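Local coordinates for methyltransferase domain-containing protein (Serratia marcescens, PDB 7CLU) that acts as an O-methyltransferase in prodigiosin synthesis, with S-adenosyl-L-methionine as the probable methyl donor, at residues P155-F160 / I327-L333; D144-F148 / G176-G180; A187-I193 / Y216-I220. One frame throughout, in Å; residues are numbered along the deposited sequence.

Contact 1: residues P155-F160 / I327-L333; sequences PFIAGF and IAGPRTL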
loop_
_atom_site.group_PDB
_atom_site.type_symbol
_atom_site.label_atom_id
_atom_site.label_comp_id
_atom_site.label_asym_id
_atom_site.label_seq_id
_atom_site.Cartn_x
_atom_site.Cartn_y
_atom_site.Cartn_z
ATOM N N PRO A 155 6.167 19.822 13.344
ATOM C CA PRO A 155 7.605 19.746 13.656
ATOM C C PRO A 155 8.471 20.612 12.760
ATOM O O PRO A 155 9.488 21.125 13.234
ATOM C CB PRO A 155 7.930 18.258 13.490
ATOM C CG PRO A 155 6.612 17.571 13.760
ATOM C CD PRO A 155 5.589 18.481 13.129
ATOM N N PHE A 156 8.117 20.787 11.484
ATOM C CA PHE A 156 8.868 21.722 10.649
ATOM C C PHE A 156 8.729 23.141 11.176
ATOM O O PHE A 156 9.719 23.876 11.297
ATOM C CB PHE A 156 8.395 21.653 9.190
ATOM C CG PHE A 156 8.677 22.910 8.404
ATOM C CD1 PHE A 156 9.982 23.292 8.134
ATOM C CD2 PHE A 156 7.646 23.715 7.957
ATOM C CE1 PHE A 156 10.265 24.466 7.428
ATOM C CE2 PHE A 156 7.918 24.878 7.243
ATOM C CZ PHE A 156 9.233 25.256 6.985
ATOM N N ILE A 157 7.496 23.553 11.477
ATOM C CA ILE A 157 7.249 24.934 11.885
ATOM C C ILE A 157 7.966 25.229 13.194
ATOM O O ILE A 157 8.681 26.228 13.322
ATOM C CB ILE A 157 5.737 25.193 12.000
ATOM C CG1 ILE A 157 5.106 25.278 10.617
ATOM C CG2 ILE A 157 5.476 26.443 12.820
ATOM C CD1 ILE A 157 3.618 25.145 10.633
ATOM N N ALA A 158 7.799 24.342 14.177
ATOM C CA ALA A 158 8.484 24.496 15.458
ATOM C C ALA A 158 9.997 24.574 15.280
ATOM O O ALA A 158 10.654 25.413 15.901
ATOM C CB ALA A 158 8.106 23.339 16.393
ATOM N N GLY A 159 10.563 23.729 14.417
ATOM C CA GLY A 159 12.003 23.737 14.223
ATOM C C GLY A 159 12.490 24.918 13.409
ATOM O O GLY A 159 13.622 25.377 13.596
ATOM N N PHE A 160 11.654 25.416 12.490
ATOM C CA PHE A 160 11.968 26.643 11.768
ATOM C C PHE A 160 11.983 27.836 12.727
ATOM O O PHE A 160 12.962 28.584 12.783
ATOM C CB PHE A 160 10.950 26.843 10.634
ATOM C CG PHE A 160 11.409 27.777 9.521
ATOM C CD1 PHE A 160 12.674 28.359 9.530
ATOM C CD2 PHE A 160 10.561 28.058 8.456
ATOM C CE1 PHE A 160 13.068 29.212 8.495
ATOM C CE2 PHE A 160 10.954 28.914 7.424
ATOM C CZ PHE A 160 12.206 29.490 7.454
ATOM N N ILE A 327 17.649 22.206 9.781
ATOM C CA ILE A 327 16.847 22.572 10.942
ATOM C C ILE A 327 16.157 21.312 11.451
ATOM O O ILE A 327 16.033 20.309 10.738
ATOM C CB ILE A 327 15.794 23.669 10.627
ATOM C CG1 ILE A 327 14.917 23.255 9.437
ATOM C CG2 ILE A 327 16.447 25.019 10.342
ATOM C CD1 ILE A 327 13.634 24.040 9.351
ATOM N N ALA A 328 15.692 21.374 12.695
ATOM C CA ALA A 328 14.870 20.292 13.217
ATOM C C ALA A 328 13.606 20.145 12.374
ATOM O O ALA A 328 13.107 21.106 11.779
ATOM C CB ALA A 328 14.497 20.540 14.681
ATOM N N GLY A 329 13.079 18.923 12.335
ATOM C CA GLY A 329 11.898 18.644 11.552
ATOM C C GLY A 329 12.238 17.947 10.256
ATOM O O GLY A 329 13.401 17.676 9.956
ATOM N N PRO A 330 11.217 17.621 9.463
ATOM C CA PRO A 330 11.458 16.841 8.246
ATOM C C PRO A 330 11.905 17.668 7.047
ATOM O O PRO A 330 12.295 17.076 6.029
ATOM C CB PRO A 330 10.095 16.184 7.982
ATOM C CG PRO A 330 9.100 17.148 8.541
ATOM C CD PRO A 330 9.782 17.838 9.719
ATOM N N ARG A 331 11.860 18.997 7.114
ATOM C CA ARG A 331 12.258 19.798 5.961
ATOM C C ARG A 331 13.706 20.266 6.092
ATOM O O ARG A 331 14.295 20.269 7.174
ATOM C CB ARG A 331 11.333 21.009 5.771
ATOM C CG ARG A 331 9.898 20.632 5.466
ATOM C CD ARG A 331 9.076 21.789 4.954
ATOM N NE ARG A 331 7.654 21.509 5.097
ATOM C CZ ARG A 331 6.684 22.338 4.742
ATOM N NH1 ARG A 331 6.977 23.523 4.213
ATOM N NH2 ARG A 331 5.421 21.987 4.944
ATOM N N THR A 332 14.268 20.648 4.951
ATOM C CA THR A 332 15.588 21.236 4.824
ATOM C C THR A 332 15.427 22.606 4.172
ATOM O O THR A 332 14.624 22.772 3.254
ATOM C CB THR A 332 16.484 20.324 3.974
ATOM O OG1 THR A 332 16.587 19.049 4.615
ATOM C CG2 THR A 332 17.855 20.907 3.805
ATOM N N LEU A 333 16.174 23.593 4.649
ATOM C CA LEU A 333 16.056 24.951 4.128
ATOM C C LEU A 333 17.075 25.158 3.014
ATOM O O LEU A 333 18.266 24.863 3.183
ATOM C CB LEU A 333 16.260 25.993 5.240
ATOM C CG LEU A 333 15.329 25.991 6.453
ATOM C CD1 LEU A 333 15.577 27.223 7.308
ATOM C CD2 LEU A 333 13.835 25.869 6.086
#

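Contact 2: residues D144-F148 / G176-G180; sequences DFQEF and GSGIG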
loop_
_atom_site.group_PDB
_atom_site.type_symbol
_atom_site.label_atom_id
_atom_site.label_comp_id
_atom_site.label_asym_id
_atom_site.label_seq_id
_atom_site.Cartn_x
_atom_site.Cartn_y
_atom_site.Cartn_z
ATOM N N ASP A 144 -8.577 22.250 1.569
ATOM C CA ASP A 144 -8.663 21.019 2.358
ATOM C C ASP A 144 -7.310 20.331 2.430
ATOM O O ASP A 144 -6.919 19.806 3.482
ATOM C CB ASP A 144 -9.675 20.042 1.757
ATOM C CG ASP A 144 -11.094 20.569 1.758
ATOM O OD1 ASP A 144 -11.356 21.595 2.417
ATOM O OD2 ASP A 144 -11.951 19.925 1.096
ATOM N N PHE A 145 -6.600 20.290 1.302
ATOM C CA PHE A 145 -5.283 19.672 1.265
ATOM C C PHE A 145 -4.321 20.401 2.193
ATOM O O PHE A 145 -3.618 19.782 3.006
ATOM C CB PHE A 145 -4.774 19.682 -0.176
ATOM C CG PHE A 145 -3.328 19.295 -0.327
ATOM C CD1 PHE A 145 -2.939 17.970 -0.242
ATOM C CD2 PHE A 145 -2.365 20.257 -0.593
ATOM C CE1 PHE A 145 -1.615 17.602 -0.402
ATOM C CE2 PHE A 145 -1.034 19.902 -0.749
ATOM C CZ PHE A 145 -0.659 18.566 -0.656
ATOM N N GLN A 146 -4.299 21.727 2.103
ATOM C CA GLN A 146 -3.307 22.482 2.851
ATOM C C GLN A 146 -3.600 22.452 4.345
ATOM O O GLN A 146 -2.667 22.414 5.156
ATOM C CB GLN A 146 -3.235 23.902 2.293
ATOM C CG GLN A 146 -2.658 23.910 0.862
ATOM C CD GLN A 146 -2.241 25.273 0.368
ATOM O OE1 GLN A 146 -3.035 26.214 0.355
ATOM N NE2 GLN A 146 -0.990 25.385 -0.060
ATOM N N GLU A 147 -4.876 22.411 4.730
ATOM C CA GLU A 147 -5.196 22.321 6.145
ATOM C C GLU A 147 -4.861 20.939 6.700
ATOM O O GLU A 147 -4.444 20.821 7.856
ATOM C CB GLU A 147 -6.666 22.686 6.379
ATOM C CG GLU A 147 -7.072 22.655 7.849
ATOM C CD GLU A 147 -7.394 24.033 8.416
ATOM O OE1 GLU A 147 -7.557 24.988 7.621
ATOM O OE2 GLU A 147 -7.466 24.159 9.661
ATOM N N PHE A 148 -5.005 19.888 5.899
ATOM C CA PHE A 148 -4.495 18.592 6.328
ATOM C C PHE A 148 -2.978 18.631 6.516
ATOM O O PHE A 148 -2.455 18.220 7.561
ATOM C CB PHE A 148 -4.879 17.522 5.323
ATOM C CG PHE A 148 -4.326 16.184 5.651
ATOM C CD1 PHE A 148 -4.878 15.434 6.684
ATOM C CD2 PHE A 148 -3.249 15.677 4.953
ATOM C CE1 PHE A 148 -4.374 14.182 7.003
ATOM C CE2 PHE A 148 -2.737 14.423 5.264
ATOM C CZ PHE A 148 -3.300 13.679 6.295
ATOM N N GLY A 176 2.146 31.377 -0.504
ATOM C CA GLY A 176 1.279 30.239 -0.737
ATOM C C GLY A 176 1.038 29.402 0.494
ATOM O O GLY A 176 0.805 28.193 0.373
ATOM N N SER A 177 1.138 30.013 1.681
ATOM C CA SER A 177 0.692 29.418 2.939
ATOM C C SER A 177 -0.669 28.760 2.759
ATOM O O SER A 177 -1.590 29.349 2.185
ATOM C CB SER A 177 0.580 30.501 4.026
ATOM O OG SER A 177 1.744 30.662 4.821
ATOM N N GLY A 178 -0.803 27.545 3.262
ATOM C CA GLY A 178 -2.140 27.008 3.332
ATOM C C GLY A 178 -2.989 27.847 4.266
ATOM O O GLY A 178 -3.944 28.515 3.846
ATOM N N ILE A 179 -2.635 27.832 5.547
ATOM C CA ILE A 179 -3.565 28.276 6.571
ATOM C C ILE A 179 -2.914 29.263 7.532
ATOM O O ILE A 179 -3.514 29.627 8.549
ATOM C CB ILE A 179 -4.134 27.065 7.334
ATOM C CG1 ILE A 179 -3.018 26.350 8.093
ATOM C CG2 ILE A 179 -4.830 26.095 6.373
ATOM C CD1 ILE A 179 -3.523 25.404 9.167
ATOM N N GLY A 180 -1.694 29.705 7.231
ATOM C CA GLY A 180 -1.071 30.734 8.051
ATOM C C GLY A 180 -0.349 30.251 9.291
ATOM O O GLY A 180 0.092 31.088 10.089
#

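Contact 3: residues A187-I193 / Y216-I220; sequences ADAYPGI and YGERI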
loop_
_atom_site.group_PDB
_atom_site.type_symbol
_atom_site.label_atom_id
_atom_site.label_comp_id
_atom_site.label_asym_id
_atom_site.label_seq_id
_atom_site.Cartn_x
_atom_site.Cartn_y
_atom_site.Cartn_z
ATOM N N ALA A 187 4.901 35.071 14.714
ATOM C CA ALA A 187 4.310 36.147 15.516
ATOM C C ALA A 187 4.302 35.816 16.998
ATOM O O ALA A 187 4.475 36.707 17.844
ATOM C CB ALA A 187 2.871 36.426 15.078
ATOM N N ASP A 188 4.040 34.550 17.336
ATOM C CA ASP A 188 3.939 34.175 18.742
ATOM C C ASP A 188 5.283 34.268 19.458
ATOM O O ASP A 188 5.312 34.432 20.686
ATOM C CB ASP A 188 3.378 32.757 18.877
ATOM C CG ASP A 188 1.964 32.614 18.310
ATOM O OD1 ASP A 188 1.214 33.608 18.215
ATOM O OD2 ASP A 188 1.604 31.477 17.975
ATOM N N ALA A 189 6.390 34.178 18.715
ATOM C CA ALA A 189 7.735 34.151 19.275
ATOM C C ALA A 189 8.564 35.384 18.934
ATOM O O ALA A 189 9.617 35.587 19.551
ATOM C CB ALA A 189 8.475 32.894 18.787
ATOM N N TYR A 190 8.121 36.207 17.982
ATOM C CA TYR A 190 8.900 37.345 17.492
ATOM C C TYR A 190 7.980 38.543 17.327
ATOM O O TYR A 190 7.397 38.753 16.256
ATOM C CB TYR A 190 9.583 37.014 16.167
ATOM C CG TYR A 190 10.638 35.925 16.244
ATOM C CD1 TYR A 190 11.976 36.231 16.494
ATOM C CD2 TYR A 190 10.299 34.595 16.044
ATOM C CE1 TYR A 190 12.945 35.235 16.545
ATOM C CE2 TYR A 190 11.254 33.596 16.093
ATOM C CZ TYR A 190 12.574 33.918 16.338
ATOM O OH TYR A 190 13.514 32.913 16.379
ATOM N N PRO A 191 7.848 39.377 18.366
ATOM C CA PRO A 191 6.774 40.386 18.367
ATOM C C PRO A 191 7.013 41.570 17.448
ATOM O O PRO A 191 6.062 42.304 17.164
ATOM C CB PRO A 191 6.724 40.836 19.833
ATOM C CG PRO A 191 8.106 40.596 20.341
ATOM C CD PRO A 191 8.613 39.373 19.629
ATOM N N GLY A 192 8.231 41.804 16.992
ATOM C CA GLY A 192 8.499 43.011 16.242
ATOM C C GLY A 192 8.622 42.870 14.741
ATOM O O GLY A 192 8.815 43.881 14.058
ATOM N N ILE A 193 8.512 41.658 14.193
ATOM C CA ILE A 193 8.747 41.449 12.769
ATOM C C ILE A 193 7.431 41.587 12.011
ATOM O O ILE A 193 6.386 41.101 12.461
ATOM C CB ILE A 193 9.415 40.082 12.513
ATOM C CG1 ILE A 193 9.731 39.922 11.019
ATOM C CG2 ILE A 193 8.539 38.930 13.029
ATOM C CD1 ILE A 193 10.286 38.567 10.638
ATOM N N TYR A 216 -5.507 37.004 14.270
ATOM C CA TYR A 216 -4.250 37.418 13.662
ATOM C C TYR A 216 -4.471 38.292 12.430
ATOM O O TYR A 216 -3.528 38.519 11.665
ATOM C CB TYR A 216 -3.405 36.188 13.290
ATOM C CG TYR A 216 -2.768 35.484 14.469
ATOM C CD1 TYR A 216 -3.526 34.681 15.308
ATOM C CD2 TYR A 216 -1.413 35.641 14.756
ATOM C CE1 TYR A 216 -2.962 34.042 16.398
ATOM C CE2 TYR A 216 -0.839 35.012 15.850
ATOM C CZ TYR A 216 -1.620 34.208 16.662
ATOM O OH TYR A 216 -1.072 33.571 17.755
ATOM N N GLY A 217 -5.695 38.781 12.222
ATOM C CA GLY A 217 -6.007 39.519 11.004
ATOM C C GLY A 217 -5.287 40.851 10.888
ATOM O O GLY A 217 -5.056 41.343 9.776
ATOM N N GLU A 218 -4.945 41.470 12.018
ATOM C CA GLU A 218 -4.143 42.686 11.956
ATOM C C GLU A 218 -2.653 42.406 12.032
ATOM O O GLU A 218 -1.854 43.218 11.551
ATOM C CB GLU A 218 -4.535 43.642 13.079
ATOM C CG GLU A 218 -5.943 44.172 12.954
ATOM C CD GLU A 218 -6.190 45.346 13.875
ATOM O OE1 GLU A 218 -7.121 46.130 13.589
ATOM O OE2 GLU A 218 -5.451 45.486 14.883
ATOM N N ARG A 219 -2.267 41.272 12.608
ATOM C CA ARG A 219 -0.858 40.939 12.774
ATOM C C ARG A 219 -0.216 40.446 11.478
ATOM O O ARG A 219 0.988 40.649 11.268
ATOM C CB ARG A 219 -0.721 39.877 13.871
ATOM C CG ARG A 219 0.705 39.509 14.227
ATOM C CD ARG A 219 1.382 40.598 15.052
ATOM N NE ARG A 219 2.784 40.274 15.312
ATOM C CZ ARG A 219 3.759 40.423 14.419
ATOM N NH1 ARG A 219 3.484 40.895 13.205
ATOM N NH2 ARG A 219 5.009 40.098 14.733
ATOM N N ILE A 220 -0.990 39.789 10.615
ATOM C CA ILE A 220 -0.475 39.117 9.423
ATOM C C ILE A 220 -1.284 39.585 8.217
ATOM O O ILE A 220 -2.491 39.326 8.134
ATOM C CB ILE A 220 -0.543 37.583 9.565
ATOM C CG1 ILE A 220 0.247 37.116 10.801
ATOM C CG2 ILE A 220 -0.043 36.886 8.298
ATOM C CD1 ILE A 220 -0.007 35.655 11.135
HETATM O O HOH W 1 3.794 39.133 17.619
HETATM O O HOH W 2 -0.620 30.782 16.959
#

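Contact 1: residues P155-F160 / I327-L333
The beta hairpin formed by strands 322-326 and 332-337 turns back through residues 327-331, and this turn, with the start of the second strand, packs on helix 154-163 through Phe156, Gly159 and Phe160. The Arg331 guanidinium lies flat on the Phe156 ring, with centres 4.1 Å apart and planes inclined by only 7°. The cation-pi contact is nevertheless off-centre, because it is Arg331 CD that sits over the middle of the face, 3.6 Å from the ring centroid of Phe156, as a CH-pi contact. An extended chain from CG to NE lets Arg331 run across the ring, so that its NH1 arrives 3.4 Å from Phe156 CE2; a hydrogen bond from NH1 to Ser274 OG fixes the far end. Arg331 is seen to bind S-adenosyl-L-homocysteine in a structure of this protein, so the stack and the bond to Ser274 hold a cofactor-site side chain. Phe156 is placed for this by a first torsion with CG anti to the backbone N (chi1 156°).

Strand 332-337 lies between 322-326 and 270-275 in the sheet of the Rossmann-like methyltransferase domain, where the closing hairpin is a hallmark of the class I fold. Leu333 enters from this strand: its CD2 stands over the face of the Phe160 ring, 4.2 Å from the centroid, while Leu333 CD1 comes to 3.4 Å from Phe160 CE1. Ile327 CD1 lodges between the two aromatics, 3.9 Å from Phe156 CE1 and 4.1 Å from Phe160 CB. Asp163 OD2, further along the helix, accepts from Ala328 N.

Contact 2: residues D144-F148 / G176-G180
Helix residues 144-148 pass closest to the loop 176-180 where Gln146 and Gly178 face each other, their CA atoms 4.7 Å apart; one residue on, the CA atoms of Glu147 and Ile179 have separated to 6.2 Å. The loop has no regular secondary structure. Gly176 has positive phi (75°), Gly178 turns its bare CA to the helix, and Gly180 occupies the N-cap position of helix 181-189. The bare Gly178 CA lets Gln146 CB come to 3.5 Å from it, with no side chain of Gly178 between the two backbones.

The side chain of Gln146 runs alongside the backbone of Gly178. Extended beyond CG, it carries the amide past this residue, with Gln146 OE1 at 3.2 Å from Gly178 CA, and on to the start of the loop. There Gln146 NE2 donates to Gly176 O at 3.4 Å, a weak bond with an N-H...O angle of 138°. The loop, which follows strand 171-175, has the sequence Gly-Ser-Gly-Ile-Gly and forms the glycine-rich part of the first conserved motif of class I methyltransferases, the turn that in this family lies against the cofactor. Gln146 itself binds S-adenosyl-L-homocysteine in a structure of this protein. So does Glu199, whose side chain is about 3 Å from Gly176 at the nearest atoms.

On the outer flank Glu147 and Ile179 cross at about a right angle. Glu147 bends at chi2 (112°), which brings its carboxylate against the CG2 methyl of Ile179, a van der Waals contact: Glu147 OE1 lies 3.2 Å from Ile179 CG2, and the same methyl is 3.8 Å from Glu147 CA. On the far side of the helix Phe148 meets the rings of Trp94 and Phe152.

Contact 3: residues A187-I193 / Y216-I220
Arg219 leaves its backbone with CG anti to N (chi1 -176°) and then bends at chi2 (75°), which lays the chain past Ala187 and delivers the guanidinium to the type I beta turn Tyr190-Ile193. Both terminal nitrogens grip one atom end-on: Ile193 O accepts from Arg219 NH2 at 2.8 Å and from Arg219 NH1 at 3.0 Å. The oxygen lies near the guanidinium plane and both donors lie in its carbonyl plane, a geometry that restricts rotation of the group. Arg219 NH2 also makes a weak bond to Tyr190 O at 3.1 Å, again at the guanidinium edge. Over one guanidinium face stands Ala187 CB, 3.9 Å from NE of Arg219. A water completes the set, accepting from Arg219 NE and donating to Ala187 O.

Tyr216 meets Asp188 at the ring edge, with carboxylate and ring planes 62° apart. Tyr216 OH donates to Asp188 OD1, although the modelled 2.3 Å is so short that its exact length is doubtful. A second water donates to both Tyr216 OH and Asp188 OD2, and OD2 also bonds a glycerol that probably comes from the crystallisation liquor. Ala187 CB touches the ring edge at Tyr216 CE2, 4.0 Å away.

The contact thus joins the ends of two successive beta-alpha-beta crossovers of the Rossmann-like fold, where the connections after helices 181-189 and 201-214 lead into the neighbouring parallel strands 194-199 and 221-224.

In the fold
The three contacts are distributed over the seven-stranded sheet and the helices and loops that flank it, with centres about 17 Å (contacts 1 and 2), 20 Å (1 and 3) and 19 Å (2 and 3) apart; none touches another. Contacts 1 and 2 share the cofactor region: helices 139-152 and 154-163 follow each other in the chain, and the side chains of Arg331 and Gln146, both seen to bind S-adenosyl-L-homocysteine though none is bound to this chain, are about 9 Å apart. The side chain of Arg331 is also about 8 Å from that of His247, the predicted proton acceptor. Helix 181-189 begins at contact 2 and reaches contact 3, which lies away from the annotated sites.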